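Long-range contacts in endonuclease NucS (Thermococcus kodakarensis KOD1, PDB 5GKG), which probably cleaves single-stranded DNA at the ends of branched DNA structures, acting as a DNA-binding endonuclease with a PDDEXK-type nuclease domain: residues His188-Leu193 / Arg223-Glu228; Arg209-Ala214 / Glu231-Glu236. The protein carries 1 engineered substitution. All coordinates share one frame; numbering follows the deposited sequence.

Contact 1 (His188-Leu193 / Arg223-Glu228); sequences HAVRQL and RLLEKE. With MG (magnesium ion), chain E; nucleotides of chain D; nucleotides of chain C.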
loop_
_atom_site.group_PDB
_atom_site.type_symbol
_atom_site.label_atom_id
_atom_site.label_comp_id
_atom_site.label_asym_id
_atom_site.label_seq_id
_atom_site.Cartn_x
_atom_site.Cartn_y
_atom_site.Cartn_z
ATOM N N HIS A 188 -12.315 10.194 6.688
ATOM C CA HIS A 188 -10.919 10.561 6.906
ATOM C C HIS A 188 -10.609 12.013 6.429
ATOM O O HIS A 188 -10.027 12.800 7.174
ATOM C CB HIS A 188 -10.036 9.519 6.187
ATOM C CG HIS A 188 -8.614 9.938 5.975
ATOM N ND1 HIS A 188 -7.661 9.887 6.974
ATOM C CD2 HIS A 188 -7.970 10.375 4.865
ATOM C CE1 HIS A 188 -6.499 10.301 6.498
ATOM N NE2 HIS A 188 -6.661 10.604 5.224
ATOM N N ALA A 189 -11.043 12.362 5.218
ATOM C CA ALA A 189 -10.831 13.682 4.634
ATOM C C ALA A 189 -11.522 14.782 5.430
ATOM O O ALA A 189 -10.947 15.842 5.640
ATOM C CB ALA A 189 -11.325 13.720 3.181
ATOM N N VAL A 190 -12.759 14.537 5.850
ATOM C CA VAL A 190 -13.524 15.573 6.514
ATOM C C VAL A 190 -12.916 15.821 7.890
ATOM O O VAL A 190 -12.858 16.961 8.353
ATOM C CB VAL A 190 -15.008 15.215 6.635
ATOM C CG1 VAL A 190 -15.704 16.295 7.358
ATOM C CG2 VAL A 190 -15.638 15.073 5.249
ATOM N N ARG A 191 -12.424 14.753 8.509
ATOM C CA ARG A 191 -11.707 14.822 9.780
ATOM C C ARG A 191 -10.440 15.677 9.667
ATOM O O ARG A 191 -10.134 16.460 10.569
ATOM C CB ARG A 191 -11.331 13.417 10.270
ATOM C CG ARG A 191 -12.494 12.574 10.712
ATOM C CD ARG A 191 -12.037 11.452 11.628
ATOM N NE ARG A 191 -13.079 10.452 11.680
ATOM C CZ ARG A 191 -13.093 9.330 10.964
ATOM N NH1 ARG A 191 -12.079 9.012 10.160
ATOM N NH2 ARG A 191 -14.117 8.502 11.085
ATOM N N GLN A 192 -9.708 15.507 8.565
ATOM C CA GLN A 192 -8.560 16.350 8.252
ATOM C C GLN A 192 -9.020 17.818 8.179
ATOM O O GLN A 192 -8.509 18.670 8.914
ATOM C CB GLN A 192 -7.921 15.922 6.923
ATOM C CG GLN A 192 -6.499 15.356 6.967
ATOM C CD GLN A 192 -6.030 14.889 5.586
ATOM O OE1 GLN A 192 -5.265 15.582 4.844
ATOM N NE2 GLN A 192 -6.513 13.721 5.215
ATOM N N LEU A 193 -9.994 18.084 7.302
ATOM C CA LEU A 193 -10.561 19.419 7.105
ATOM C C LEU A 193 -11.029 20.079 8.414
ATOM O O LEU A 193 -10.629 21.198 8.712
ATOM C CB LEU A 193 -11.730 19.362 6.119
ATOM C CG LEU A 193 -12.319 20.727 5.751
ATOM C CD1 LEU A 193 -11.230 21.736 5.407
ATOM C CD2 LEU A 193 -13.311 20.633 4.597
ATOM N N ARG A 223 -22.491 13.590 5.393
ATOM C CA ARG A 223 -23.191 13.725 6.651
ATOM C C ARG A 223 -22.374 14.587 7.614
ATOM O O ARG A 223 -22.832 15.643 8.053
ATOM C CB ARG A 223 -23.469 12.346 7.239
ATOM C CG ARG A 223 -24.132 12.373 8.584
ATOM C CD ARG A 223 -24.780 11.035 8.904
ATOM N NE ARG A 223 -23.814 9.955 9.082
ATOM C CZ ARG A 223 -23.719 8.910 8.270
ATOM N NH1 ARG A 223 -24.543 8.815 7.232
ATOM N NH2 ARG A 223 -22.813 7.963 8.502
ATOM N N LEU A 224 -21.148 14.159 7.894
ATOM C CA LEU A 224 -20.274 14.883 8.802
ATOM C C LEU A 224 -19.959 16.299 8.317
ATOM O O LEU A 224 -19.952 17.244 9.107
ATOM C CB LEU A 224 -18.983 14.110 9.006
ATOM C CG LEU A 224 -17.944 14.812 9.882
ATOM C CD1 LEU A 224 -18.495 15.222 11.263
ATOM C CD2 LEU A 224 -16.710 13.938 10.031
ATOM N N LEU A 225 -19.715 16.440 7.020
ATOM C CA LEU A 225 -19.422 17.736 6.444
ATOM C C LEU A 225 -20.545 18.721 6.754
ATOM O O LEU A 225 -20.317 19.807 7.301
ATOM C CB LEU A 225 -19.230 17.614 4.938
ATOM C CG LEU A 225 -18.508 18.782 4.276
ATOM C CD1 LEU A 225 -16.986 18.685 4.445
ATOM C CD2 LEU A 225 -18.887 18.861 2.824
ATOM N N GLU A 226 -21.760 18.336 6.392
ATOM C CA GLU A 226 -22.940 19.132 6.696
ATOM C C GLU A 226 -23.055 19.467 8.179
ATOM O O GLU A 226 -23.283 20.620 8.546
ATOM C CB GLU A 226 -24.189 18.398 6.247
ATOM C CG GLU A 226 -24.472 18.569 4.772
ATOM C CD GLU A 226 -25.533 17.610 4.265
ATOM O OE1 GLU A 226 -25.968 16.731 5.050
ATOM O OE2 GLU A 226 -25.929 17.737 3.085
ATOM N N LYS A 227 -22.893 18.458 9.025
ATOM C CA LYS A 227 -23.033 18.641 10.461
ATOM C C LYS A 227 -22.162 19.787 10.934
ATOM O O LYS A 227 -22.635 20.677 11.613
ATOM C CB LYS A 227 -22.685 17.345 11.199
ATOM C CG LYS A 227 -22.587 17.441 12.714
ATOM C CD LYS A 227 -22.606 16.044 13.351
ATOM C CE LYS A 227 -22.293 16.064 14.851
ATOM N NZ LYS A 227 -20.824 16.136 15.142
ATOM N N GLU A 228 -20.903 19.803 10.523
ATOM C CA GLU A 228 -19.974 20.833 10.985
ATOM C C GLU A 228 -20.075 22.121 10.157
ATOM O O GLU A 228 -19.272 23.016 10.305
ATOM C CB GLU A 228 -18.535 20.304 10.956
ATOM C CG GLU A 228 -18.211 19.265 12.028
ATOM C CD GLU A 228 -18.268 19.817 13.444
ATOM O OE1 GLU A 228 -18.848 19.127 14.311
ATOM O OE2 GLU A 228 -17.712 20.916 13.708
HETATM MG MG MG E . -4.814 16.803 2.788
ATOM P P DA D 6 -3.617 13.713 2.359
ATOM O OP1 DA D 6 -4.598 14.777 2.021
ATOM O OP2 DA D 6 -4.041 12.561 3.187
ATOM O "O5'" DA D 6 -3.017 13.177 0.997
ATOM C "C5'" DA D 6 -2.189 14.017 0.227
ATOM C "C4'" DA D 6 -1.499 13.227 -0.855
ATOM O "O4'" DA D 6 -0.603 12.259 -0.253
ATOM C "C3'" DA D 6 -2.428 12.431 -1.751
ATOM O "O3'" DA D 6 -1.886 12.406 -3.049
ATOM C "C2'" DA D 6 -2.440 11.044 -1.098
ATOM C "C1'" DA D 6 -1.018 10.936 -0.562
ATOM N N9 DA D 6 -0.893 10.149 0.666
ATOM C C8 DA D 6 -1.552 10.361 1.832
ATOM N N7 DA D 6 -1.209 9.541 2.786
ATOM C C5 DA D 6 -0.251 8.738 2.214
ATOM C C6 DA D 6 0.501 7.655 2.713
ATOM N N6 DA D 6 0.395 7.198 3.963
ATOM N N1 DA D 6 1.375 7.065 1.877
ATOM C C2 DA D 6 1.484 7.534 0.636
ATOM N N3 DA D 6 0.834 8.538 0.060
ATOM C C4 DA D 6 -0.029 9.104 0.911
ATOM P P DA C 5 -14.081 5.277 10.160
ATOM O OP1 DA C 5 -14.430 5.627 11.551
ATOM O OP2 DA C 5 -13.736 6.320 9.167
ATOM O "O5'" DA C 5 -12.849 4.271 10.231
ATOM C "C5'" DA C 5 -12.954 3.086 10.965
ATOM C "C4'" DA C 5 -11.818 2.141 10.612
ATOM O "O4'" DA C 5 -11.959 1.675 9.234
ATOM C "C3'" DA C 5 -10.407 2.743 10.720
ATOM O "O3'" DA C 5 -9.586 1.872 11.484
ATOM C "C2'" DA C 5 -9.943 2.814 9.263
ATOM C "C1'" DA C 5 -10.677 1.635 8.655
ATOM N N9 DA C 5 -10.791 1.710 7.196
ATOM C C8 DA C 5 -11.210 2.778 6.453
ATOM N N7 DA C 5 -11.206 2.557 5.163
ATOM C C5 DA C 5 -10.736 1.253 5.048
ATOM C C6 DA C 5 -10.487 0.412 3.927
ATOM N N6 DA C 5 -10.683 0.787 2.661
ATOM N N1 DA C 5 -10.023 -0.829 4.169
ATOM C C2 DA C 5 -9.824 -1.206 5.438
ATOM N N3 DA C 5 -10.021 -0.515 6.559
ATOM C C4 DA C 5 -10.477 0.720 6.292
#
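Val190 packs against two leucines of the neighbouring helix. Val190 CG1 lies 3.7 Å from CG of Leu224, and the two side chains overlap alongside, pointing opposite ways. The same methyl also touches CD1 of Leu225. Val190 CG2 comes 3.9 Å from that CD1 of Leu225, whose side chain lies roughly perpendicular to Val190. With CG1 anti to the backbone N (chi1 178°), Val190 turns this methyl to Leu224. CD1 of Leu225 also reaches CD2 of Leu193, at 4.2 Å. The contact is wholly apolar, and the segment axes run 23° from parallel, 9.8 Å apart.

Other faces of helix 188-193 serve the DNA. Arg191 NH2 bonds to OP2 of DA5 of chain C at 2.9 Å (161° at the hydrogen), with this oxygen in the guanidinium plane. NH2 to OP1 and NH1 to OP2 are weak bonds. The Gln192 side chain ends beside the magnesium ion, which Glu179 and OP1 of DA6 of chain D bind.

Both helices pack on strand 208-214: Val190, Leu193 and Leu225 all touch Leu212. Leu193 also reaches Val177 on strand 175-180, and Leu224 touches Leu187 near the start of helix 187-204.

Contact 2 (Arg209-Ala214 / Glu231-Glu236); sequences RGILVA and EFRKLE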
loop_
_atom_site.group_PDB
_atom_site.type_symbol
_atom_site.label_atom_id
_atom_site.label_comp_id
_atom_site.label_asym_id
_atom_site.label_seq_id
_atom_site.Cartn_x
_atom_site.Cartn_y
_atom_site.Cartn_z
ATOM N N ARG A 209 -13.262 29.490 6.777
ATOM C CA ARG A 209 -14.094 28.535 6.019
ATOM C C ARG A 209 -13.306 27.284 5.608
ATOM O O ARG A 209 -12.122 27.370 5.271
ATOM C CB ARG A 209 -14.661 29.173 4.764
ATOM C CG ARG A 209 -15.660 30.259 4.992
ATOM C CD ARG A 209 -15.838 31.042 3.685
ATOM N NE ARG A 209 -16.323 30.173 2.625
ATOM C CZ ARG A 209 -16.182 30.405 1.325
ATOM N NH1 ARG A 209 -15.551 31.488 0.914
ATOM N NH2 ARG A 209 -16.664 29.537 0.431
ATOM N N GLY A 210 -13.917 26.113 5.764
ATOM C CA GLY A 210 -13.342 24.893 5.229
ATOM C C GLY A 210 -14.041 24.485 3.964
ATOM O O GLY A 210 -15.271 24.489 3.905
ATOM N N ILE A 211 -13.277 23.991 3.005
ATOM C CA ILE A 211 -13.862 23.505 1.768
ATOM C C ILE A 211 -13.218 22.189 1.383
ATOM O O ILE A 211 -11.986 22.094 1.272
ATOM C CB ILE A 211 -13.687 24.485 0.607
ATOM C CG1 ILE A 211 -14.303 25.841 0.922
ATOM C CG2 ILE A 211 -14.317 23.914 -0.639
ATOM C CD1 ILE A 211 -14.435 26.706 -0.313
ATOM N N LEU A 212 -14.053 21.177 1.187
ATOM C CA LEU A 212 -13.568 19.889 0.738
ATOM C C LEU A 212 -13.744 19.828 -0.758
ATOM O O LEU A 212 -14.849 19.980 -1.272
ATOM C CB LEU A 212 -14.296 18.743 1.438
ATOM C CG LEU A 212 -14.144 17.307 0.916
ATOM C CD1 LEU A 212 -12.716 16.914 0.596
ATOM C CD2 LEU A 212 -14.642 16.434 2.001
ATOM N N VAL A 213 -12.628 19.635 -1.447
ATOM C CA VAL A 213 -12.598 19.658 -2.898
ATOM C C VAL A 213 -12.266 18.247 -3.416
ATOM O O VAL A 213 -11.209 17.668 -3.105
ATOM C CB VAL A 213 -11.585 20.714 -3.397
ATOM C CG1 VAL A 213 -11.613 20.832 -4.908
ATOM C CG2 VAL A 213 -11.878 22.069 -2.742
ATOM N N ALA A 214 -13.165 17.704 -4.224
ATOM C CA ALA A 214 -13.119 16.290 -4.577
ATOM C C ALA A 214 -14.162 15.973 -5.643
ATOM O O ALA A 214 -15.131 16.700 -5.811
ATOM C CB ALA A 214 -13.349 15.421 -3.339
ATOM N N GLU A 231 -17.833 22.965 3.669
ATOM C CA GLU A 231 -18.360 23.065 2.311
ATOM C C GLU A 231 -17.727 22.066 1.338
ATOM O O GLU A 231 -16.647 21.539 1.583
ATOM C CB GLU A 231 -18.175 24.480 1.791
ATOM C CG GLU A 231 -18.538 25.567 2.802
ATOM C CD GLU A 231 -18.256 26.970 2.268
ATOM O OE1 GLU A 231 -17.637 27.776 3.001
ATOM O OE2 GLU A 231 -18.651 27.254 1.111
ATOM N N PHE A 232 -18.416 21.799 0.239
ATOM C CA PHE A 232 -17.894 20.886 -0.771
ATOM C C PHE A 232 -17.862 21.621 -2.111
ATOM O O PHE A 232 -18.776 22.383 -2.413
ATOM C CB PHE A 232 -18.747 19.590 -0.830
ATOM C CG PHE A 232 -18.391 18.650 -1.973
ATOM C CD1 PHE A 232 -17.260 17.851 -1.913
ATOM C CD2 PHE A 232 -19.200 18.562 -3.099
ATOM C CE1 PHE A 232 -16.930 17.009 -2.965
ATOM C CE2 PHE A 232 -18.869 17.720 -4.154
ATOM C CZ PHE A 232 -17.740 16.944 -4.086
ATOM N N ARG A 233 -16.777 21.448 -2.867
ATOM C CA ARG A 233 -16.729 21.796 -4.294
ATOM C C ARG A 233 -16.271 20.574 -5.083
ATOM O O ARG A 233 -15.215 19.996 -4.811
ATOM C CB ARG A 233 -15.788 22.975 -4.591
ATOM C CG ARG A 233 -16.492 24.304 -4.935
ATOM C CD ARG A 233 -17.314 24.819 -3.719
ATOM N NE ARG A 233 -17.482 26.273 -3.649
ATOM C CZ ARG A 233 -18.211 26.903 -2.727
ATOM N NH1 ARG A 233 -18.854 26.213 -1.787
ATOM N NH2 ARG A 233 -18.309 28.231 -2.751
ATOM N N LYS A 234 -17.075 20.206 -6.069
ATOM C CA LYS A 234 -16.769 19.088 -6.926
ATOM C C LYS A 234 -15.653 19.445 -7.898
ATOM O O LYS A 234 -15.738 20.424 -8.639
ATOM C CB LYS A 234 -18.019 18.644 -7.686
ATOM C CG LYS A 234 -17.812 17.405 -8.534
ATOM C CD LYS A 234 -19.099 16.974 -9.202
ATOM C CE LYS A 234 -18.845 15.819 -10.153
ATOM N NZ LYS A 234 -19.998 15.644 -11.084
ATOM N N LEU A 235 -14.580 18.667 -7.859
ATOM C CA LEU A 235 -13.505 18.840 -8.815
ATOM C C LEU A 235 -12.863 17.498 -9.120
ATOM O O LEU A 235 -12.537 16.729 -8.208
ATOM C CB LEU A 235 -12.464 19.815 -8.279
ATOM C CG LEU A 235 -11.587 20.503 -9.322
ATOM C CD1 LEU A 235 -12.408 21.554 -10.067
ATOM C CD2 LEU A 235 -10.356 21.122 -8.653
ATOM N N GLU A 236 -12.669 17.233 -10.404
ATOM C CA GLU A 236 -11.984 16.032 -10.855
ATOM C C GLU A 236 -10.527 16.372 -10.982
ATOM O O GLU A 236 -10.211 17.486 -11.410
ATOM C CB GLU A 236 -12.525 15.552 -12.199
ATOM C CG GLU A 236 -14.030 15.423 -12.263
ATOM C CD GLU A 236 -14.497 14.095 -11.729
ATOM O OE1 GLU A 236 -13.639 13.196 -11.580
ATOM O OE2 GLU A 236 -15.709 13.945 -11.454
HETATM O O HOH W 1 -17.044 26.512 5.563
#
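Ile211 to Ala214 pair with Glu231 to Lys234 as parallel strands, the two outer members of a beta-alpha-beta unit in the PDDEXK nuclease domain. Backbone bonds alternate between the strands. They run from Glu231 N to Gly210 O, Leu212 N to Glu231 O, Arg233 N to Leu212 O and Ala214 N to Arg233 O. Beyond the last bridge, Leu235 N still bonds to Ala214 O, from above the carbonyl plane.

At the N-terminal end of the pairing Arg209 grips Glu231 side-on. Arg209 NE meets Glu231 OE1 at 2.8 Å in the guanidinium plane, and Arg209 NH2 meets Glu231 OE2 at 3.1 Å. The two flat groups are nearly coplanar, 25° apart. The Arg209 chain bends at chi3 (61°), which turns NE and NH2 to the carboxylate. Arg233 NH1 adds a salt bridge to Glu231 OE2, with a weak hydrogen bond. On the Glu231 side of the sheet, Val213 CG1 packs 3.6 Å from Leu235 CB, the two side chains pointing the same way. On the opposite face, the Phe232 ring lies beside Leu212 and Ala214, with Phe232 CE1 3.9 Å from Ala214 CB.

Further out, Asp170 and Glu147 form salt bridges with Arg209. Water 1 donates to both Glu231 OE1, at 2.9 Å, and Gly210 O.

In the fold
From the N terminus, the chain leaves the PH-like domain and enters the C-terminal nuclease domain, which holds all four segments. Helix 187-204 comes first, then strand 208-214, helix 219-227 and strand 231-234. Contact 1 closes the loop from helix to helix, with strand 208-214 inside it. Contact 2 closes the loop from strand to strand, with helix 219-227 inside it. The two therefore cross rather than nest. Their centres are about 11 Å apart. They join where Leu193 CD2 lies 3.5 Å from Leu212 N and Leu225 CD2 lies 3.7 Å from Glu231 O. Together they tie the helix pair to the edge of the five-stranded mixed sheet.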